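Local coordinates for GTPase activator-like protein (Chaetomium thermophilum, PDB 5HIU) that probably acts as a GTPase activator, as the fungal TSC2 (tuberin) homologue, represented here by its all-helical N-terminal region, at residues 270-278 / 321-332; 253-261 / 310-318. All blocks are in the same frame, centred on the assembly; numbering follows the deposited sequence.

Contact 1: 270-278 / 321-332; sequences WHTISIICR and KLLRKTAEKGYP
The indole of Trp270 and the phenol ring of Tyr331 carry this contact, each with an aliphatic chain laid over a face. Lys321 CG sits above the six-membered ring of Trp270, 3.4 Å from its centroid and 5° off the normal, a CH-pi contact; on the opposite face, toward the rim, lies Ser274 CB from one turn further along the same helix. Tyr331 is sandwiched likewise: Arg278 CG stands 3.8 Å from its ring centroid, 6° off the normal, Lys325 CG covers the other face, and Lys329 CB lies in plane at its edge. The setting is an alpha-solenoid, in which the last turns of helix 266-277 meet the end of helix 302-322 and the loop that follows it. Trp270 reaches the neighbouring helix because CG is turned anti to the backbone N (chi1 166°), and its CZ2 comes to 4.1 Å from Tyr331 CE2, linking the two ring sites. The Arg278 chain runs alongside the tyrosine, pointing the same way, and a bend about CG-CD lets NE make a weak hydrogen bond to Ser274 O, 3.3 Å long. Next to the rings, Cys277 SG packs on Leu322, 4.0 Å from CD2. Gly330 O packs against the backbone of Arg278, whose CA is 3.6 Å from it. Just beyond Tyr331, the loop closes against the C-terminal end of helix 266-277, with Pro332 CD 3.4 Å from Cys277 O.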
# COMPACT_ATOMS: atom_id res chain seq x y z
N TRP A 270 -1.41 -7.06 6.82
CA TRP A 270 -2.23 -7.18 7.99
C TRP A 270 -1.83 -6.05 8.93
O TRP A 270 -2.68 -5.40 9.56
CB TRP A 270 -2.08 -8.54 8.67
CG TRP A 270 -2.67 -8.47 9.99
CD1 TRP A 270 -2.02 -8.50 11.17
CD2 TRP A 270 -4.04 -8.23 10.28
NE1 TRP A 270 -2.90 -8.32 12.20
CE2 TRP A 270 -4.15 -8.14 11.68
CE3 TRP A 270 -5.18 -8.08 9.50
CZ2 TRP A 270 -5.36 -7.92 12.31
CZ3 TRP A 270 -6.39 -7.85 10.13
CH2 TRP A 270 -6.47 -7.79 11.52
N HIS A 271 -0.53 -5.78 8.99
CA HIS A 271 -0.04 -4.72 9.87
C HIS A 271 -0.75 -3.41 9.54
O HIS A 271 -1.30 -2.71 10.40
CB HIS A 271 1.46 -4.57 9.72
CG HIS A 271 2.08 -3.77 10.81
ND1 HIS A 271 2.18 -2.39 10.75
CD2 HIS A 271 2.61 -4.14 12.00
CE1 HIS A 271 2.76 -1.95 11.85
NE2 HIS A 271 3.03 -2.99 12.62
N THR A 272 -0.79 -3.10 8.27
CA THR A 272 -1.43 -1.88 7.83
C THR A 272 -2.93 -1.95 8.08
O THR A 272 -3.53 -0.96 8.52
CB THR A 272 -1.08 -1.57 6.37
OG1 THR A 272 0.34 -1.53 6.23
CG2 THR A 272 -1.63 -0.24 5.96
N ILE A 273 -3.55 -3.09 7.84
CA ILE A 273 -4.99 -3.20 8.06
C ILE A 273 -5.26 -3.09 9.56
O ILE A 273 -6.31 -2.56 9.95
CB ILE A 273 -5.58 -4.50 7.47
CG1 ILE A 273 -5.61 -4.43 5.95
CG2 ILE A 273 -7.01 -4.75 7.94
CD1 ILE A 273 -5.75 -5.79 5.30
N SER A 274 -4.33 -3.58 10.41
CA SER A 274 -4.59 -3.56 11.84
C SER A 274 -4.66 -2.13 12.31
O SER A 274 -5.60 -1.74 13.02
CB SER A 274 -3.56 -4.35 12.65
OG SER A 274 -2.24 -4.04 12.23
N ILE A 275 -3.69 -1.33 11.87
CA ILE A 275 -3.67 0.08 12.22
C ILE A 275 -5.02 0.68 11.88
O ILE A 275 -5.68 1.26 12.74
CB ILE A 275 -2.53 0.82 11.50
CG1 ILE A 275 -1.19 0.41 12.09
CG2 ILE A 275 -2.73 2.32 11.61
CD1 ILE A 275 0.00 0.56 11.16
N ILE A 276 -5.45 0.51 10.64
CA ILE A 276 -6.73 1.08 10.20
C ILE A 276 -7.90 0.61 11.09
O ILE A 276 -8.81 1.39 11.43
CB ILE A 276 -7.03 0.73 8.73
CG1 ILE A 276 -5.96 1.31 7.82
CG2 ILE A 276 -8.41 1.27 8.33
CD1 ILE A 276 -5.98 0.76 6.42
N CYS A 277 -7.87 -0.67 11.45
CA CYS A 277 -8.94 -1.27 12.24
C CYS A 277 -9.03 -0.68 13.65
O CYS A 277 -10.13 -0.47 14.17
CB CYS A 277 -8.76 -2.78 12.32
SG CYS A 277 -9.46 -3.59 10.87
N ARG A 278 -7.87 -0.42 14.24
CA ARG A 278 -7.81 0.16 15.57
C ARG A 278 -8.00 1.68 15.59
O ARG A 278 -7.69 2.33 16.58
CB ARG A 278 -6.48 -0.22 16.22
CG ARG A 278 -6.36 -1.69 16.55
CD ARG A 278 -4.97 -2.02 17.04
NE ARG A 278 -4.03 -2.00 15.93
CZ ARG A 278 -2.74 -1.71 16.01
NH1 ARG A 278 -2.18 -1.41 17.18
NH2 ARG A 278 -1.99 -1.71 14.91
N LYS A 321 -8.96 -12.93 10.57
CA LYS A 321 -7.89 -12.35 11.37
C LYS A 321 -8.47 -11.33 12.37
O LYS A 321 -8.16 -11.37 13.56
CB LYS A 321 -6.86 -11.73 10.43
CG LYS A 321 -5.53 -11.36 11.07
CD LYS A 321 -4.73 -12.53 11.62
CE LYS A 321 -3.52 -12.04 12.42
NZ LYS A 321 -2.95 -13.09 13.33
N LEU A 322 -9.37 -10.47 11.90
CA LEU A 322 -10.00 -9.51 12.78
C LEU A 322 -10.74 -10.16 13.94
O LEU A 322 -10.55 -9.77 15.08
CB LEU A 322 -10.97 -8.61 12.02
CG LEU A 322 -11.44 -7.35 12.78
CD1 LEU A 322 -10.31 -6.64 13.50
CD2 LEU A 322 -12.12 -6.37 11.84
N LEU A 323 -11.54 -11.18 13.64
CA LEU A 323 -12.35 -11.86 14.65
C LEU A 323 -11.57 -12.52 15.79
O LEU A 323 -12.18 -12.97 16.75
CB LEU A 323 -13.23 -12.91 14.00
CG LEU A 323 -14.40 -12.35 13.21
CD1 LEU A 323 -14.88 -13.36 12.20
CD2 LEU A 323 -15.54 -11.94 14.13
N ARG A 324 -10.25 -12.63 15.70
CA ARG A 324 -9.47 -13.10 16.84
C ARG A 324 -9.15 -11.97 17.82
O ARG A 324 -8.54 -12.19 18.87
CB ARG A 324 -8.15 -13.69 16.39
CG ARG A 324 -8.24 -14.72 15.30
CD ARG A 324 -6.82 -15.18 14.98
NE ARG A 324 -6.81 -16.11 13.87
CZ ARG A 324 -7.19 -17.38 13.95
NH1 ARG A 324 -7.63 -17.88 15.10
NH2 ARG A 324 -7.14 -18.15 12.86
N LYS A 325 -9.55 -10.75 17.47
CA LYS A 325 -9.24 -9.60 18.28
C LYS A 325 -10.35 -9.23 19.27
O LYS A 325 -11.48 -9.71 19.18
CB LYS A 325 -8.90 -8.42 17.39
CG LYS A 325 -7.86 -8.73 16.34
CD LYS A 325 -6.54 -9.21 16.92
CE LYS A 325 -5.59 -9.55 15.80
NZ LYS A 325 -4.22 -9.84 16.29
N THR A 326 -9.97 -8.37 20.22
CA THR A 326 -10.79 -7.99 21.38
C THR A 326 -10.81 -6.47 21.54
O THR A 326 -9.81 -5.80 21.27
CB THR A 326 -10.19 -8.53 22.69
OG1 THR A 326 -8.88 -7.98 22.87
CG2 THR A 326 -10.11 -10.07 22.67
N ALA A 327 -11.93 -5.93 22.03
CA ALA A 327 -12.09 -4.48 22.24
C ALA A 327 -10.92 -3.85 23.00
O ALA A 327 -10.56 -2.70 22.73
CB ALA A 327 -13.39 -4.21 22.98
N GLU A 328 -10.36 -4.60 23.96
CA GLU A 328 -9.22 -4.16 24.76
C GLU A 328 -7.97 -3.97 23.91
O GLU A 328 -7.29 -2.95 24.02
CB GLU A 328 -8.91 -5.17 25.86
CG GLU A 328 -10.01 -5.32 26.90
CD GLU A 328 -10.28 -6.77 27.28
OE1 GLU A 328 -10.39 -7.61 26.36
OE2 GLU A 328 -10.39 -7.06 28.49
N LYS A 329 -7.67 -4.96 23.08
CA LYS A 329 -6.58 -4.85 22.12
C LYS A 329 -6.79 -3.64 21.17
O LYS A 329 -5.88 -3.23 20.45
CB LYS A 329 -6.42 -6.14 21.31
CG LYS A 329 -5.91 -7.33 22.10
CD LYS A 329 -6.05 -8.61 21.28
CE LYS A 329 -5.86 -9.86 22.13
NZ LYS A 329 -6.04 -11.08 21.29
N GLY A 330 -8.01 -3.10 21.19
CA GLY A 330 -8.34 -1.86 20.51
C GLY A 330 -9.14 -2.10 19.24
O GLY A 330 -9.45 -1.14 18.53
N TYR A 331 -9.47 -3.36 18.95
CA TYR A 331 -10.08 -3.75 17.68
C TYR A 331 -11.59 -3.70 17.75
O TYR A 331 -12.16 -4.01 18.79
CB TYR A 331 -9.63 -5.15 17.26
CG TYR A 331 -8.14 -5.29 16.96
CD1 TYR A 331 -7.22 -5.48 17.98
CD2 TYR A 331 -7.67 -5.26 15.65
CE1 TYR A 331 -5.86 -5.62 17.71
CE2 TYR A 331 -6.31 -5.39 15.36
CZ TYR A 331 -5.41 -5.57 16.40
OH TYR A 331 -4.06 -5.72 16.13
N PRO A 332 -12.25 -3.33 16.63
CA PRO A 332 -13.70 -3.24 16.60
C PRO A 332 -14.33 -4.62 16.57
O PRO A 332 -13.81 -5.52 15.91
CB PRO A 332 -13.98 -2.54 15.27
CG PRO A 332 -12.89 -3.00 14.38
CD PRO A 332 -11.69 -3.25 15.27

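Contact 2: 253-261 / 310-318; sequences QVLSSIHCL and RDVRGALSV
Cys260 lies over one face of the Arg313 guanidinium, offset toward its rim, with SG 4.0 Å from Arg313 NH2. The sulfur reaches there because it is anti to the backbone N (chi1 -169°), while Cys260 CB rests 3.9 Å from Gly314 CA. Leu261 crosses the same arginine at about a right angle and brings CD2 near NH1. Gly314 is where the backbones come closest: its CA is 4.7 Å from that of Ser256 and 3.5 Å from Ser256 O. Further along, Val318 CG2 wedges between Ser256 OG, 3.2 Å away, and the imidazole of His259, whose NE2 lies 3.2 Å from Ser317 OG. At the other end the Gln253 amide and Asp311 carboxylate planes are 30° apart, with NE2 3.1 Å from OD2. Ser257 OG donates to Gln253 O, which also accepts from Ser257 N on the opposite face of its plane; the hydroxyl is thereby turned back on its own helix and rests against the CG and CD carbons of Arg310, whose guanidinium is salt-bridged to Asp307. The axes approach to 7.9 Å and cross at 76°, a close, steep helix crossing made at a glycine, here between non-consecutive helices of an alpha-solenoid.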
# COMPACT_ATOMS: atom_id res chain seq x y z
N GLN A 253 -10.44 -2.69 0.13
CA GLN A 253 -10.44 -3.56 -1.06
C GLN A 253 -9.01 -3.97 -1.39
O GLN A 253 -8.68 -5.16 -1.45
CB GLN A 253 -11.04 -2.88 -2.29
CG GLN A 253 -12.54 -2.99 -2.41
CD GLN A 253 -13.02 -2.75 -3.83
OE1 GLN A 253 -12.44 -1.96 -4.57
NE2 GLN A 253 -14.09 -3.44 -4.22
N VAL A 254 -8.16 -2.98 -1.60
CA VAL A 254 -6.87 -3.30 -2.18
C VAL A 254 -6.04 -4.09 -1.21
O VAL A 254 -5.50 -5.14 -1.57
CB VAL A 254 -6.13 -2.05 -2.68
CG1 VAL A 254 -4.67 -2.36 -2.97
CG2 VAL A 254 -6.81 -1.52 -3.92
N LEU A 255 -5.95 -3.59 0.02
CA LEU A 255 -5.21 -4.28 1.10
C LEU A 255 -5.74 -5.67 1.45
O LEU A 255 -4.95 -6.59 1.67
CB LEU A 255 -5.26 -3.47 2.37
CG LEU A 255 -4.56 -2.15 2.29
CD1 LEU A 255 -5.17 -1.21 3.31
CD2 LEU A 255 -3.08 -2.37 2.53
N SER A 256 -7.07 -5.82 1.49
CA SER A 256 -7.68 -7.12 1.75
C SER A 256 -7.36 -8.11 0.66
O SER A 256 -7.20 -9.29 0.90
CB SER A 256 -9.20 -7.02 1.88
OG SER A 256 -9.54 -6.54 3.18
N SER A 257 -7.24 -7.60 -0.55
CA SER A 257 -6.91 -8.43 -1.68
C SER A 257 -5.44 -8.84 -1.63
O SER A 257 -5.11 -10.00 -1.85
CB SER A 257 -7.28 -7.71 -2.97
OG SER A 257 -8.70 -7.55 -3.03
N ILE A 258 -4.55 -7.91 -1.34
CA ILE A 258 -3.13 -8.25 -1.26
C ILE A 258 -2.94 -9.26 -0.15
O ILE A 258 -2.22 -10.24 -0.30
CB ILE A 258 -2.28 -7.01 -1.00
CG1 ILE A 258 -2.21 -6.14 -2.25
CG2 ILE A 258 -0.87 -7.41 -0.59
CD1 ILE A 258 -1.92 -4.67 -1.94
N HIS A 259 -3.62 -8.98 0.96
CA HIS A 259 -3.59 -9.84 2.15
C HIS A 259 -3.91 -11.27 1.82
O HIS A 259 -3.24 -12.18 2.27
CB HIS A 259 -4.63 -9.36 3.14
CG HIS A 259 -4.72 -10.18 4.37
ND1 HIS A 259 -3.67 -10.30 5.26
CD2 HIS A 259 -5.74 -10.90 4.89
CE1 HIS A 259 -4.04 -11.07 6.27
NE2 HIS A 259 -5.28 -11.46 6.06
N CYS A 260 -4.97 -11.44 1.05
CA CYS A 260 -5.39 -12.75 0.65
C CYS A 260 -4.49 -13.29 -0.45
O CYS A 260 -3.81 -14.30 -0.26
CB CYS A 260 -6.83 -12.71 0.19
SG CYS A 260 -7.42 -14.39 0.02
N LEU A 261 -4.45 -12.57 -1.58
CA LEU A 261 -3.88 -13.08 -2.83
C LEU A 261 -2.36 -13.07 -2.93
O LEU A 261 -1.84 -13.80 -3.74
CB LEU A 261 -4.42 -12.29 -4.03
CG LEU A 261 -5.94 -12.27 -4.17
CD1 LEU A 261 -6.39 -11.36 -5.30
CD2 LEU A 261 -6.48 -13.67 -4.41
N ARG A 310 -13.31 -11.71 -5.75
CA ARG A 310 -12.01 -11.22 -5.31
C ARG A 310 -12.19 -10.58 -3.95
O ARG A 310 -11.59 -11.01 -2.98
CB ARG A 310 -11.43 -10.20 -6.31
CG ARG A 310 -10.42 -9.21 -5.74
CD ARG A 310 -9.91 -8.24 -6.80
NE ARG A 310 -10.98 -7.43 -7.39
CZ ARG A 310 -10.81 -6.51 -8.34
NH1 ARG A 310 -9.61 -6.26 -8.85
NH2 ARG A 310 -11.86 -5.83 -8.79
N ASP A 311 -13.06 -9.57 -3.90
CA ASP A 311 -13.37 -8.82 -2.69
C ASP A 311 -13.85 -9.71 -1.55
O ASP A 311 -13.46 -9.53 -0.40
CB ASP A 311 -14.46 -7.77 -2.95
CG ASP A 311 -14.07 -6.75 -4.01
OD1 ASP A 311 -12.88 -6.35 -4.11
OD2 ASP A 311 -14.98 -6.33 -4.76
N VAL A 312 -14.71 -10.67 -1.87
CA VAL A 312 -15.28 -11.55 -0.86
C VAL A 312 -14.21 -12.41 -0.18
O VAL A 312 -14.20 -12.50 1.04
CB VAL A 312 -16.38 -12.46 -1.45
CG1 VAL A 312 -16.83 -13.47 -0.42
CG2 VAL A 312 -17.56 -11.61 -1.90
N ARG A 313 -13.31 -13.01 -0.96
CA ARG A 313 -12.28 -13.88 -0.41
C ARG A 313 -11.31 -13.14 0.50
O ARG A 313 -10.70 -13.74 1.40
CB ARG A 313 -11.44 -14.51 -1.51
CG ARG A 313 -12.19 -15.34 -2.54
CD ARG A 313 -11.17 -15.98 -3.46
NE ARG A 313 -10.17 -16.73 -2.69
CZ ARG A 313 -8.91 -16.93 -3.06
NH1 ARG A 313 -8.44 -16.42 -4.20
NH2 ARG A 313 -8.10 -17.62 -2.27
N GLY A 314 -11.13 -11.85 0.23
CA GLY A 314 -10.21 -11.05 1.00
C GLY A 314 -10.84 -10.73 2.32
O GLY A 314 -10.22 -10.92 3.36
N ALA A 315 -12.07 -10.22 2.25
CA ALA A 315 -12.92 -9.94 3.41
C ALA A 315 -12.94 -11.10 4.38
O ALA A 315 -12.86 -10.90 5.58
CB ALA A 315 -14.35 -9.63 2.97
N LEU A 316 -13.02 -12.31 3.86
CA LEU A 316 -12.95 -13.50 4.68
C LEU A 316 -11.61 -13.57 5.39
O LEU A 316 -11.54 -13.82 6.60
CB LEU A 316 -13.13 -14.76 3.82
CG LEU A 316 -14.53 -15.40 3.70
CD1 LEU A 316 -15.67 -14.39 3.60
CD2 LEU A 316 -14.55 -16.35 2.52
N SER A 317 -10.55 -13.37 4.63
CA SER A 317 -9.20 -13.47 5.14
C SER A 317 -9.01 -12.48 6.29
O SER A 317 -8.50 -12.82 7.36
CB SER A 317 -8.21 -13.16 4.01
OG SER A 317 -6.90 -13.60 4.32
N VAL A 318 -9.44 -11.25 6.04
CA VAL A 318 -9.21 -10.16 6.97
C VAL A 318 -10.14 -10.33 8.16
O VAL A 318 -9.76 -10.04 9.29
CB VAL A 318 -9.39 -8.78 6.29
CG1 VAL A 318 -9.47 -7.67 7.31
CG2 VAL A 318 -8.24 -8.50 5.33

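Overall arrangement
Contacts 1 and 2 are successive parts of one interface along helix 302-322: residues 310-318 pack on helix 245-261, and the end of the helix with its following loop packs on helix 266-277. Their centres lie about 15 Å apart, and they touch directly. Ile273 bridges them, with CD1 3.7 Å from Val318 CG2 and CG1 3.7 Å from Leu255 CB, while Trp270 CB lies 4.0 Å from His259 CE1. Helices 245-261 and 266-277 are consecutive, so helix 302-322 closes over a neighbouring pair, with helix 281-294 also touching both contacts. The centres of contacts 1 and 2 lie about 18 and 13 Å from that of the chain.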